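Local structure of alpha-1,2-mannosidase (Bacteroides thetaiotaomicron, 2WW2) at residues L271-A276 / L344-V349; V353-I358 / I396-A401; A454-A459 / P644-M649. The protein hydrolyses alpha-mannosides with inversion of the anomeric configuration, as a calcium-dependent glycoside hydrolase of family 92. One frame throughout, in Å; residues are numbered along the deposited sequence.

Contact 1: residues L271-A276 / L344-V349; sequences LGRVEA and LLYPEV
R273 and L345 bring the two backbones nearest, with R273 CA and L345 CA 6.8 Å apart. R273 sits in a type I beta turn, L271 to V274, that leads helix 256-271 into the edge strand 274-277 of a mixed sheet. L345 ends helix 338-345, and Y346 is the break residue, at the N-cap position of helix 347-364. The R273 chain runs extended from CG to NE and reaches past the turn. Its guanidinium meets E348 end-on in a salt bridge. R273 NH2 bonds to E348 OE2 at 2.8 Å, and R273 NH1 makes a straighter bond to E348 OE1 at 3.2 Å (167°), on the syn lone pair of that oxygen. The two flat groups are 37° apart, so the grip is twisted. R273 NH1 also donates to L345 O at 2.9 Å, in the carbonyl plane. One arginine thus holds the last carbonyl of one helix and the first turn of the next. Y346 passes alongside the arginine at an oblique approach; its ring plane is 19° from that of the guanidinium. R273 CD is 3.7 Å from Y346 CE1. Y346 OH bonds to Y270 O. On the sheet side V274 CG1 packs on L345 CD1 at 4.1 Å.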
ATOM      1  N   LEU A 271      22.349  11.705 -33.971  1.00  7.65           N
ATOM      2  CA  LEU A 271      20.917  11.492 -33.698  1.00  7.45           C
ATOM      3  C   LEU A 271      20.211  11.063 -34.976  1.00  7.60           C
ATOM      4  O   LEU A 271      19.282  10.251 -34.939  1.00  7.93           O
ATOM      5  CB  LEU A 271      20.228  12.745 -33.120  1.00  7.22           C
ATOM      6  CG  LEU A 271      20.786  13.236 -31.769  1.00  7.15           C
ATOM      7  CD1 LEU A 271      20.235  14.621 -31.423  1.00  7.58           C
ATOM      8  CD2 LEU A 271      20.510  12.220 -30.649  1.00  7.74           C
ATOM      9  N   GLY A 272      20.635  11.629 -36.101  1.00  8.15           N
ATOM     10  CA  GLY A 272      19.942  11.410 -37.376  1.00  8.44           C
ATOM     11  C   GLY A 272      20.111  10.019 -37.954  1.00  9.59           C
ATOM     12  O   GLY A 272      19.489   9.687 -38.970  1.00  9.68           O
ATOM     13  N   ARG A 273      20.935   9.191 -37.314  1.00  9.03           N
ATOM     14  CA  ARG A 273      21.026   7.801 -37.753  1.00 10.03           C
ATOM     15  C   ARG A 273      19.730   7.029 -37.534  1.00  9.81           C
ATOM     16  O   ARG A 273      19.532   5.980 -38.146  1.00 10.02           O
ATOM     17  CB  ARG A 273      22.200   7.069 -37.109  1.00  9.25           C
ATOM     18  CG  ARG A 273      23.546   7.642 -37.512  1.00 10.93           C
ATOM     19  CD  ARG A 273      24.643   6.646 -37.212  1.00 10.97           C
ATOM     20  NE  ARG A 273      25.960   7.199 -37.502  1.00  9.60           N
ATOM     21  CZ  ARG A 273      27.093   6.612 -37.151  1.00  9.72           C
ATOM     22  NH1 ARG A 273      27.045   5.468 -36.489  1.00  6.98           N
ATOM     23  NH2 ARG A 273      28.268   7.173 -37.448  1.00  9.96           N
ATOM     24  N   VAL A 274      18.858   7.532 -36.662  1.00  9.23           N
ATOM     25  CA  VAL A 274      17.489   7.045 -36.640  1.00  9.61           C
ATOM     26  C   VAL A 274      16.508   8.200 -36.836  1.00  9.77           C
ATOM     27  O   VAL A 274      16.486   9.172 -36.068  1.00  9.51           O
ATOM     28  CB  VAL A 274      17.141   6.119 -35.416  1.00  9.62           C
ATOM     29  CG1 VAL A 274      17.535   6.762 -34.108  1.00 10.83           C
ATOM     30  CG2 VAL A 274      15.629   5.747 -35.430  1.00 10.17           C
ATOM     31  N   GLU A 275      15.744   8.120 -37.915  1.00  9.20           N
ATOM     32  CA  GLU A 275      14.856   9.206 -38.276  1.00 10.15           C
ATOM     33  C   GLU A 275      13.421   8.839 -37.939  1.00 10.09           C
ATOM     34  O   GLU A 275      12.829   7.991 -38.612  1.00  9.86           O
ATOM     35  CB  GLU A 275      14.884   9.450 -39.781  1.00 11.30           C
ATOM     36  CG  GLU A 275      16.114  10.062 -40.356  1.00 15.89           C
ATOM     37  CD  GLU A 275      15.872  10.450 -41.831  1.00 19.15           C
ATOM     38  OE1 GLU A 275      16.332   9.710 -42.718  1.00 20.25           O
ATOM     39  OE2 GLU A 275      15.183  11.456 -42.084  1.00 21.37           O
ATOM     40  N   ALA A 276      12.850   9.497 -36.939  1.00  9.82           N
ATOM     41  CA  ALA A 276      11.458   9.274 -36.568  1.00  9.85           C
ATOM     42  C   ALA A 276      10.542  10.283 -37.256  1.00 10.02           C
ATOM     43  O   ALA A 276      10.822  11.496 -37.238  1.00 10.82           O
ATOM     44  CB  ALA A 276      11.293   9.360 -35.055  1.00  9.19           C
ATOM     45  N   LEU A 344      24.074  -1.823 -33.170  1.00  7.68           N
ATOM     46  CA  LEU A 344      23.176  -1.720 -34.322  1.00  8.50           C
ATOM     47  C   LEU A 344      23.417  -0.425 -35.100  1.00  8.40           C
ATOM     48  O   LEU A 344      23.689  -0.444 -36.301  1.00  8.62           O
ATOM     49  CB  LEU A 344      21.708  -1.773 -33.856  1.00  8.13           C
ATOM     50  CG  LEU A 344      20.620  -1.657 -34.940  1.00  9.14           C
ATOM     51  CD1 LEU A 344      20.829  -2.718 -36.023  1.00  8.97           C
ATOM     52  CD2 LEU A 344      19.208  -1.760 -34.321  1.00  8.04           C
ATOM     53  N   LEU A 345      23.298   0.699 -34.395  1.00  8.81           N
ATOM     54  CA  LEU A 345      23.321   2.010 -35.038  1.00  9.12           C
ATOM     55  C   LEU A 345      24.681   2.733 -34.998  1.00  9.09           C
ATOM     56  O   LEU A 345      24.932   3.621 -35.818  1.00  9.19           O
ATOM     57  CB  LEU A 345      22.260   2.901 -34.415  1.00  8.99           C
ATOM     58  CG  LEU A 345      20.807   2.627 -34.823  1.00 11.97           C
ATOM     59  CD1 LEU A 345      19.904   3.455 -33.949  1.00 11.58           C
ATOM     60  CD2 LEU A 345      20.565   2.991 -36.281  1.00 12.87           C
ATOM     61  N   TYR A 346      25.535   2.352 -34.046  1.00  9.13           N
ATOM     62  CA  TYR A 346      26.839   2.989 -33.852  1.00  8.36           C
ATOM     63  C   TYR A 346      27.947   1.945 -33.667  1.00  8.71           C
ATOM     64  O   TYR A 346      28.702   1.997 -32.691  1.00  8.64           O
ATOM     65  CB  TYR A 346      26.777   3.950 -32.651  1.00  7.45           C
ATOM     66  CG  TYR A 346      25.560   4.865 -32.697  1.00  6.90           C
ATOM     67  CD1 TYR A 346      25.595   6.057 -33.429  1.00  6.66           C
ATOM     68  CD2 TYR A 346      24.381   4.529 -32.046  1.00  6.08           C
ATOM     69  CE1 TYR A 346      24.472   6.889 -33.505  1.00  7.66           C
ATOM     70  CE2 TYR A 346      23.250   5.358 -32.114  1.00  5.92           C
ATOM     71  CZ  TYR A 346      23.321   6.547 -32.843  1.00  7.58           C
ATOM     72  OH  TYR A 346      22.226   7.386 -32.922  1.00  8.04           O
ATOM     73  N   PRO A 347      28.063   0.991 -34.611  1.00  8.61           N
ATOM     74  CA  PRO A 347      28.951  -0.148 -34.353  1.00  9.03           C
ATOM     75  C   PRO A 347      30.429   0.261 -34.343  1.00  9.50           C
ATOM     76  O   PRO A 347      31.258  -0.478 -33.816  1.00  8.93           O
ATOM     77  CB  PRO A 347      28.646  -1.113 -35.518  1.00  9.00           C
ATOM     78  CG  PRO A 347      28.151  -0.237 -36.613  1.00  9.05           C
ATOM     79  CD  PRO A 347      27.354   0.850 -35.890  1.00  8.91           C
ATOM     80  N   GLU A 348      30.758   1.423 -34.910  1.00  9.40           N
ATOM     81  CA  GLU A 348      32.147   1.888 -34.858  1.00 10.40           C
ATOM     82  C   GLU A 348      32.505   2.164 -33.401  1.00 10.40           C
ATOM     83  O   GLU A 348      33.675   2.058 -33.003  1.00 10.93           O
ATOM     84  CB  GLU A 348      32.393   3.133 -35.743  1.00 10.05           C
ATOM     85  CG  GLU A 348      31.795   4.433 -35.223  1.00 10.69           C
ATOM     86  CD  GLU A 348      30.342   4.661 -35.655  1.00 13.46           C
ATOM     87  OE1 GLU A 348      29.606   3.695 -35.958  1.00 11.89           O
ATOM     88  OE2 GLU A 348      29.939   5.828 -35.702  1.00 13.90           O
ATOM     89  N   VAL A 349      31.495   2.507 -32.598  1.00  9.81           N
ATOM     90  CA  VAL A 349      31.740   2.702 -31.171  1.00  9.46           C
ATOM     91  C   VAL A 349      31.996   1.365 -30.471  1.00  9.33           C
ATOM     92  O   VAL A 349      32.988   1.219 -29.746  1.00  9.00           O
ATOM     93  CB  VAL A 349      30.602   3.474 -30.501  1.00  9.52           C
ATOM     94  CG1 VAL A 349      30.903   3.661 -28.992  1.00  9.65           C
ATOM     95  CG2 VAL A 349      30.456   4.837 -31.202  1.00 10.13           C
TER

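Contact 2: residues V353-I358 / I396-A401; sequences VTQSII and IQTVDA
Q355 and V399 mark the closest backbone approach, with Q355 CA and V399 CA 5.6 Å apart. The helical segment 353-358 belongs to helix 347-364. The segment 396-401 is the loop that joins helix 383-393 to helix 401-413, so the contact is a helix side packed against an inter-helix loop of the catalytic domain. V399 carries the apolar side of the contact. Its CG1 lies anti to the carbonyl carbon (chi1 -60°) and points into the angle between T354 and I358. There V399 CG1 meets I358 CG1 at 3.5 Å, tighter than usual for two carbons. The same V399 CG1 lies 3.5 Å from T354 O. W392 and A404, on the two helices the loop connects, also touch V399.

The polar half is built on two threonines. T354 OG1 and T398 OG1 are 3.1 Å apart, their side chains crossing at about a right angle. Each hydroxyl has a backbone carbonyl of helix 347-364 as partner: S350 O for T354, E351 O for T398. Q355 lays its CG beside T398 OG1 at 3.6 Å. Water 1 bridges the segments. It donates to T354 OG1 at 2.9 Å and accepts from T398 N at 2.8 Å. At the far end of the loop, D400 takes the N-cap position of helix 401-413, and its OD2 accepts from K403 N.

The loop is held by the valine's packing, by the T398 hydroxyl on E351 O and by one bridging water, which supplies an acceptor to the loop amide of T398.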
ATOM      1  N   VAL A 353      34.981   0.072 -28.061  1.00  8.47           N
ATOM      2  CA  VAL A 353      34.621  -0.278 -26.683  1.00  8.62           C
ATOM      3  C   VAL A 353      35.054  -1.698 -26.363  1.00  9.37           C
ATOM      4  O   VAL A 353      35.596  -1.976 -25.271  1.00  9.01           O
ATOM      5  CB  VAL A 353      33.100  -0.149 -26.438  1.00  9.31           C
ATOM      6  CG1 VAL A 353      32.709  -0.842 -25.121  1.00  8.54           C
ATOM      7  CG2 VAL A 353      32.694   1.326 -26.398  1.00  8.16           C
ATOM      8  N   THR A 354      34.829  -2.612 -27.304  1.00  8.34           N
ATOM      9  CA  THR A 354      35.210  -4.011 -27.047  1.00  9.09           C
ATOM     10  C   THR A 354      36.723  -4.138 -26.927  1.00  9.74           C
ATOM     11  O   THR A 354      37.217  -4.802 -26.002  1.00  9.41           O
ATOM     12  CB  THR A 354      34.646  -5.005 -28.102  1.00  9.07           C
ATOM     13  OG1 THR A 354      35.004  -4.551 -29.408  1.00  8.34           O
ATOM     14  CG2 THR A 354      33.100  -5.074 -27.993  1.00  9.78           C
ATOM     15  N   GLN A 355      37.463  -3.475 -27.818  1.00 10.58           N
ATOM     16  CA  GLN A 355      38.929  -3.433 -27.674  1.00 12.09           C
ATOM     17  C   GLN A 355      39.362  -2.873 -26.313  1.00 10.38           C
ATOM     18  O   GLN A 355      40.331  -3.352 -25.714  1.00 10.29           O
ATOM     19  CB  GLN A 355      39.574  -2.537 -28.736  1.00 13.35           C
ATOM     20  CG  GLN A 355      39.819  -3.131 -30.106  1.00 18.39           C
ATOM     21  CD  GLN A 355      40.215  -2.035 -31.092  1.00 24.51           C
ATOM     22  OE1 GLN A 355      39.377  -1.530 -31.877  1.00 27.81           O
ATOM     23  NE2 GLN A 355      41.473  -1.605 -31.011  1.00 24.39           N
ATOM     24  N   SER A 356      38.676  -1.840 -25.838  1.00  9.79           N
ATOM     25  CA  SER A 356      39.062  -1.197 -24.576  0.50  9.83           C
ATOM     26  C   SER A 356      38.845  -2.096 -23.360  1.00  9.66           C
ATOM     27  O   SER A 356      39.570  -1.991 -22.366  1.00  9.83           O
ATOM     28  CB  SER A 356      38.357   0.151 -24.376  0.50  9.92           C
ATOM     29  OG  SER A 356      36.980  -0.011 -24.091  0.50 10.66           O
ATOM     30  N   ILE A 357      37.861  -2.982 -23.437  1.00  8.63           N
ATOM     31  CA  ILE A 357      37.616  -3.940 -22.360  1.00  8.14           C
ATOM     32  C   ILE A 357      38.813  -4.882 -22.252  1.00  8.29           C
ATOM     33  O   ILE A 357      39.304  -5.167 -21.156  1.00  8.31           O
ATOM     34  CB  ILE A 357      36.312  -4.748 -22.632  1.00  8.45           C
ATOM     35  CG1 ILE A 357      35.086  -3.870 -22.365  1.00  8.27           C
ATOM     36  CG2 ILE A 357      36.248  -6.024 -21.773  1.00  7.26           C
ATOM     37  CD1 ILE A 357      33.776  -4.486 -22.881  1.00 10.23           C
ATOM     38  N   ILE A 358      39.288  -5.363 -23.395  1.00  8.25           N
ATOM     39  CA  ILE A 358      40.474  -6.232 -23.411  1.00  8.26           C
ATOM     40  C   ILE A 358      41.714  -5.455 -22.924  1.00  8.55           C
ATOM     41  O   ILE A 358      42.531  -5.972 -22.167  1.00  8.60           O
ATOM     42  CB  ILE A 358      40.705  -6.839 -24.816  1.00  8.80           C
ATOM     43  CG1 ILE A 358      39.492  -7.687 -25.208  1.00  8.65           C
ATOM     44  CG2 ILE A 358      41.991  -7.700 -24.861  1.00  8.43           C
ATOM     45  CD1 ILE A 358      39.110  -8.691 -24.145  1.00 10.76           C
ATOM     46  N   ILE A 396      30.843  -7.862 -35.031  1.00 10.59           N
ATOM     47  CA  ILE A 396      31.790  -6.878 -34.532  1.00 10.57           C
ATOM     48  C   ILE A 396      32.865  -7.657 -33.805  1.00 10.95           C
ATOM     49  O   ILE A 396      32.658  -8.170 -32.689  1.00 10.32           O
ATOM     50  CB  ILE A 396      31.093  -5.891 -33.575  1.00 11.03           C
ATOM     51  CG1 ILE A 396      29.963  -5.178 -34.325  1.00 11.20           C
ATOM     52  CG2 ILE A 396      32.096  -4.895 -33.002  1.00 11.82           C
ATOM     53  CD1 ILE A 396      29.063  -4.324 -33.436  1.00 10.41           C
ATOM     54  N   GLN A 397      34.007  -7.783 -34.475  1.00 11.39           N
ATOM     55  CA  GLN A 397      35.038  -8.716 -34.056  1.00 11.80           C
ATOM     56  C   GLN A 397      36.409  -8.073 -34.159  1.00 12.52           C
ATOM     57  O   GLN A 397      37.198  -8.415 -35.026  1.00 13.29           O
ATOM     58  CB  GLN A 397      34.949  -9.998 -34.903  1.00 11.20           C
ATOM     59  CG  GLN A 397      33.595 -10.692 -34.740  1.00 10.66           C
ATOM     60  CD  GLN A 397      33.458 -11.971 -35.550  1.00 11.62           C
ATOM     61  OE1 GLN A 397      34.333 -12.315 -36.349  1.00 12.50           O
ATOM     62  NE2 GLN A 397      32.363 -12.704 -35.322  1.00 10.83           N
ATOM     63  N   THR A 398      36.684  -7.137 -33.263  1.00 13.27           N
ATOM     64  CA  THR A 398      37.944  -6.406 -33.277  1.00 14.42           C
ATOM     65  C   THR A 398      38.940  -6.981 -32.276  1.00 14.84           C
ATOM     66  O   THR A 398      40.125  -6.731 -32.375  1.00 16.30           O
ATOM     67  CB  THR A 398      37.736  -4.920 -32.958  1.00 14.37           C
ATOM     68  OG1 THR A 398      37.062  -4.781 -31.700  1.00 15.26           O
ATOM     69  CG2 THR A 398      36.874  -4.276 -34.043  1.00 14.96           C
ATOM     70  N   VAL A 399      38.454  -7.718 -31.291  1.00 14.68           N
ATOM     71  CA  VAL A 399      39.339  -8.352 -30.323  1.00 14.08           C
ATOM     72  C   VAL A 399      39.822  -9.708 -30.844  1.00 14.11           C
ATOM     73  O   VAL A 399      39.202 -10.312 -31.727  1.00 14.01           O
ATOM     74  CB  VAL A 399      38.634  -8.533 -28.967  1.00 14.01           C
ATOM     75  CG1 VAL A 399      38.190  -7.165 -28.406  1.00 14.28           C
ATOM     76  CG2 VAL A 399      37.416  -9.466 -29.114  1.00 13.54           C
ATOM     77  N   ASP A 400      40.932 -10.179 -30.295  1.00 13.08           N
ATOM     78  CA  ASP A 400      41.417 -11.507 -30.595  1.00 13.31           C
ATOM     79  C   ASP A 400      40.561 -12.547 -29.858  1.00 12.69           C
ATOM     80  O   ASP A 400      40.380 -12.463 -28.643  1.00 11.71           O
ATOM     81  CB  ASP A 400      42.864 -11.632 -30.147  1.00 13.82           C
ATOM     82  CG  ASP A 400      43.393 -13.028 -30.324  1.00 16.14           C
ATOM     83  OD1 ASP A 400      43.730 -13.387 -31.472  1.00 19.46           O
ATOM     84  OD2 ASP A 400      43.451 -13.778 -29.332  1.00 18.23           O
ATOM     85  N   ALA A 401      40.044 -13.523 -30.597  1.00 12.03           N
ATOM     86  CA  ALA A 401      39.133 -14.516 -30.044  1.00 12.55           C
ATOM     87  C   ALA A 401      39.703 -15.236 -28.825  1.00 12.94           C
ATOM     88  O   ALA A 401      39.021 -15.394 -27.811  1.00 11.71           O
ATOM     89  CB  ALA A 401      38.742 -15.546 -31.126  1.00 12.58           C
TER
HETATM   90  O   HOH W   1      35.436  -7.010 -30.813  1.00 10.04           O

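Contact 3: residues A454-A459 / P644-M649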
ATOM      1  N   ALA A 454      25.826 -14.881 -17.838  1.00  8.55           N
ATOM      2  CA  ALA A 454      27.175 -14.650 -18.345  1.00  8.45           C
ATOM      3  C   ALA A 454      27.778 -15.978 -18.798  1.00  8.39           C
ATOM      4  O   ALA A 454      28.500 -16.039 -19.789  1.00  8.27           O
ATOM      5  CB  ALA A 454      28.069 -14.006 -17.260  1.00  8.08           C
ATOM      6  N   ASP A 455      27.488 -17.043 -18.066  1.00  7.25           N
ATOM      7  CA  ASP A 455      28.017 -18.338 -18.453  1.00  7.97           C
ATOM      8  C   ASP A 455      27.402 -18.805 -19.779  1.00  7.71           C
ATOM      9  O   ASP A 455      28.086 -19.404 -20.619  1.00  7.79           O
ATOM     10  CB  ASP A 455      27.793 -19.363 -17.334  1.00  7.83           C
ATOM     11  CG  ASP A 455      28.668 -19.091 -16.126  1.00 10.80           C
ATOM     12  OD1 ASP A 455      29.756 -18.477 -16.310  1.00 13.21           O
ATOM     13  OD2 ASP A 455      28.292 -19.500 -14.997  1.00 13.18           O
ATOM     14  N   TRP A 456      26.110 -18.551 -19.966  1.00  7.23           N
ATOM     15  CA  TRP A 456      25.491 -18.819 -21.272  1.00  7.38           C
ATOM     16  C   TRP A 456      26.225 -18.014 -22.371  1.00  7.10           C
ATOM     17  O   TRP A 456      26.546 -18.554 -23.439  1.00  6.62           O
ATOM     18  CB  TRP A 456      23.978 -18.521 -21.230  1.00  7.09           C
ATOM     19  CG  TRP A 456      23.325 -18.584 -22.571  1.00  8.25           C
ATOM     20  CD1 TRP A 456      22.768 -19.683 -23.173  1.00  7.08           C
ATOM     21  CD2 TRP A 456      23.174 -17.501 -23.491  1.00  7.97           C
ATOM     22  NE1 TRP A 456      22.278 -19.346 -24.420  1.00  8.43           N
ATOM     23  CE2 TRP A 456      22.508 -18.009 -24.632  1.00  8.36           C
ATOM     24  CE3 TRP A 456      23.517 -16.146 -23.453  1.00  8.19           C
ATOM     25  CZ2 TRP A 456      22.197 -17.211 -25.730  1.00  7.01           C
ATOM     26  CZ3 TRP A 456      23.204 -15.352 -24.542  1.00  8.07           C
ATOM     27  CH2 TRP A 456      22.559 -15.890 -25.672  1.00 10.16           C
ATOM     28  N   CYS A 457      26.529 -16.738 -22.116  1.00  6.86           N
ATOM     29  CA  CYS A 457      27.262 -15.943 -23.133  1.00  7.28           C
ATOM     30  C   CYS A 457      28.615 -16.577 -23.470  1.00  7.39           C
ATOM     31  O   CYS A 457      29.010 -16.635 -24.634  1.00  7.51           O
ATOM     32  CB  CYS A 457      27.520 -14.507 -22.663  1.00  7.13           C
ATOM     33  SG  CYS A 457      26.054 -13.510 -22.539  1.00  9.68           S
ATOM     34  N   ILE A 458      29.336 -17.034 -22.448  1.00  6.74           N
ATOM     35  CA  ILE A 458      30.654 -17.632 -22.687  1.00  6.76           C
ATOM     36  C   ILE A 458      30.522 -18.931 -23.468  1.00  7.19           C
ATOM     37  O   ILE A 458      31.345 -19.220 -24.352  1.00  7.08           O
ATOM     38  CB  ILE A 458      31.444 -17.855 -21.373  1.00  6.82           C
ATOM     39  CG1 ILE A 458      31.806 -16.490 -20.771  1.00  7.29           C
ATOM     40  CG2 ILE A 458      32.713 -18.715 -21.626  1.00  5.75           C
ATOM     41  CD1 ILE A 458      32.319 -16.585 -19.300  1.00  9.47           C
ATOM     42  N   ALA A 459      29.483 -19.707 -23.162  1.00  7.30           N
ATOM     43  CA  ALA A 459      29.256 -20.951 -23.910  1.00  7.34           C
ATOM     44  C   ALA A 459      29.013 -20.631 -25.393  1.00  7.63           C
ATOM     45  O   ALA A 459      29.553 -21.291 -26.293  1.00  7.12           O
ATOM     46  CB  ALA A 459      28.075 -21.716 -23.337  1.00  7.38           C
ATOM     47  N   PRO A 644      16.282  -5.793 -27.666  1.00  9.18           N
ATOM     48  CA  PRO A 644      17.255  -6.882 -27.481  1.00  9.45           C
ATOM     49  C   PRO A 644      17.036  -7.562 -26.134  1.00 10.00           C
ATOM     50  O   PRO A 644      17.761  -7.296 -25.177  1.00 10.49           O
ATOM     51  CB  PRO A 644      18.609  -6.145 -27.495  1.00  9.75           C
ATOM     52  CG  PRO A 644      18.288  -4.809 -26.891  1.00  8.65           C
ATOM     53  CD  PRO A 644      16.906  -4.468 -27.496  1.00  9.52           C
ATOM     54  N   VAL A 645      16.046  -8.439 -26.061  1.00  9.15           N
ATOM     55  CA  VAL A 645      15.774  -9.168 -24.813  1.00  9.49           C
ATOM     56  C   VAL A 645      17.007  -9.912 -24.273  1.00  9.36           C
ATOM     57  O   VAL A 645      17.277  -9.896 -23.071  1.00  9.81           O
ATOM     58  CB  VAL A 645      14.604 -10.143 -25.030  1.00  9.88           C
ATOM     59  CG1 VAL A 645      14.435 -11.088 -23.817  1.00  9.65           C
ATOM     60  CG2 VAL A 645      13.308  -9.338 -25.281  1.00  7.67           C
ATOM     61  N   CYS A 646      17.769 -10.552 -25.161  1.00  8.87           N
ATOM     62  CA  CYS A 646      18.901 -11.351 -24.720  1.00  8.84           C
ATOM     63  C   CYS A 646      20.169 -10.996 -25.492  1.00  8.83           C
ATOM     64  O   CYS A 646      20.485 -11.635 -26.522  1.00  9.44           O
ATOM     65  CB  CYS A 646      18.594 -12.845 -24.897  1.00  8.74           C
ATOM     66  SG  CYS A 646      19.836 -13.945 -24.221  1.00 10.53           S
ATOM     67  N   PRO A 647      20.918  -9.990 -25.000  1.00  7.94           N
ATOM     68  CA  PRO A 647      22.157  -9.672 -25.695  1.00  7.51           C
ATOM     69  C   PRO A 647      23.024 -10.910 -25.714  1.00  7.68           C
ATOM     70  O   PRO A 647      23.048 -11.680 -24.733  1.00  8.22           O
ATOM     71  CB  PRO A 647      22.778  -8.547 -24.842  1.00  6.89           C
ATOM     72  CG  PRO A 647      21.535  -7.831 -24.246  1.00  6.94           C
ATOM     73  CD  PRO A 647      20.599  -9.021 -23.934  1.00  7.67           C
ATOM     74  N   GLY A 648      23.728 -11.115 -26.819  1.00  7.57           N
ATOM     75  CA  GLY A 648      24.509 -12.342 -26.981  1.00  7.12           C
ATOM     76  C   GLY A 648      23.777 -13.244 -27.954  1.00  7.57           C
ATOM     77  O   GLY A 648      24.369 -14.126 -28.555  1.00  7.53           O
ATOM     78  N   MET A 649      22.479 -13.005 -28.109  1.00  8.02           N
ATOM     79  CA  MET A 649      21.693 -13.633 -29.178  1.00  8.92           C
ATOM     80  C   MET A 649      21.290 -12.522 -30.140  1.00  8.79           C
ATOM     81  O   MET A 649      20.588 -11.593 -29.742  1.00  9.37           O
ATOM     82  CB  MET A 649      20.434 -14.301 -28.611  1.00  9.50           C
ATOM     83  CG  MET A 649      19.495 -14.916 -29.650  1.00  9.36           C
ATOM     84  SD  MET A 649      20.244 -16.215 -30.661  1.00 12.96           S
ATOM     85  CE  MET A 649      21.020 -17.277 -29.436  1.00 10.36           C
TER
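A type II beta turn, C646 to M649, carries this contact, and W456 and C457 on helix 444-465 pack against it. The turn is closed by M649 N to C646 O, 2.9 Å. The backbones are nearest at G648, whose CA is 5.9 Å from C457 CA. W456 does most of the touching. Its CG is anti to the backbone N (chi1 172°), which sends the six-membered ring out from the helix into the turn.

C646 SG makes a sulfur-aromatic contact with that ring. It stands 4.1 Å from the ring centroid and 33° off the normal, so it approaches obliquely. The outer edge of the indole meets the backbone: P647 O and M649 N lie near the ring plane, and W456 CZ3 is 3.7 Å from P647 O. M649 crosses the indole at about a right angle. Its chain bends at chi2 and chi3, which brings M649 CE to 3.9 Å from W456 CZ2. W456 NE1 is hydrogen-bonded to Y733 OH.

Helix 444-465 is one of the helices of the family 92 catalytic domain, an (alpha/alpha)6 barrel in this family, and the turn lies between strands 642-643 and 651-654. Replacing W456 by an alanine removes the indole and would probably open a gap beside C646 SG and M649 CE, leaving Y733 OH without the NE1 partner.

G648 has a positive phi of 105°. A CB there would be jammed against the preceding carbonyl; it would also clash with W456 CZ3 and sit tight against C457 SG. G648 N bonds to D390 OD1 and G648 O to R460 NH2. P647 O, 4.1 Å from C457 SG, accepts from Y453 OH.

How the contacts relate
All three contacts lie within the family 92 catalytic domain and follow one another along the chain: each closes before the next opens. Contacts 1 and 2 share helix 347-364. Contact 1 holds its start and contact 2 its middle; their centres are about 20 Å apart, yet they touch where P347 CB meets I396 CD1 at 3.8 Å. Contact 3 touches neither. Its centre is about 23 Å from that of contact 1 and about 16 Å from that of contact 2. Helix 383-393 runs between contacts 2 and 3, with L388 against T354 and D390 against P647. Contact 1 thus ties the sheet edge to helix 347-364, and contacts 2 and 3 tie loops to helices of the same domain.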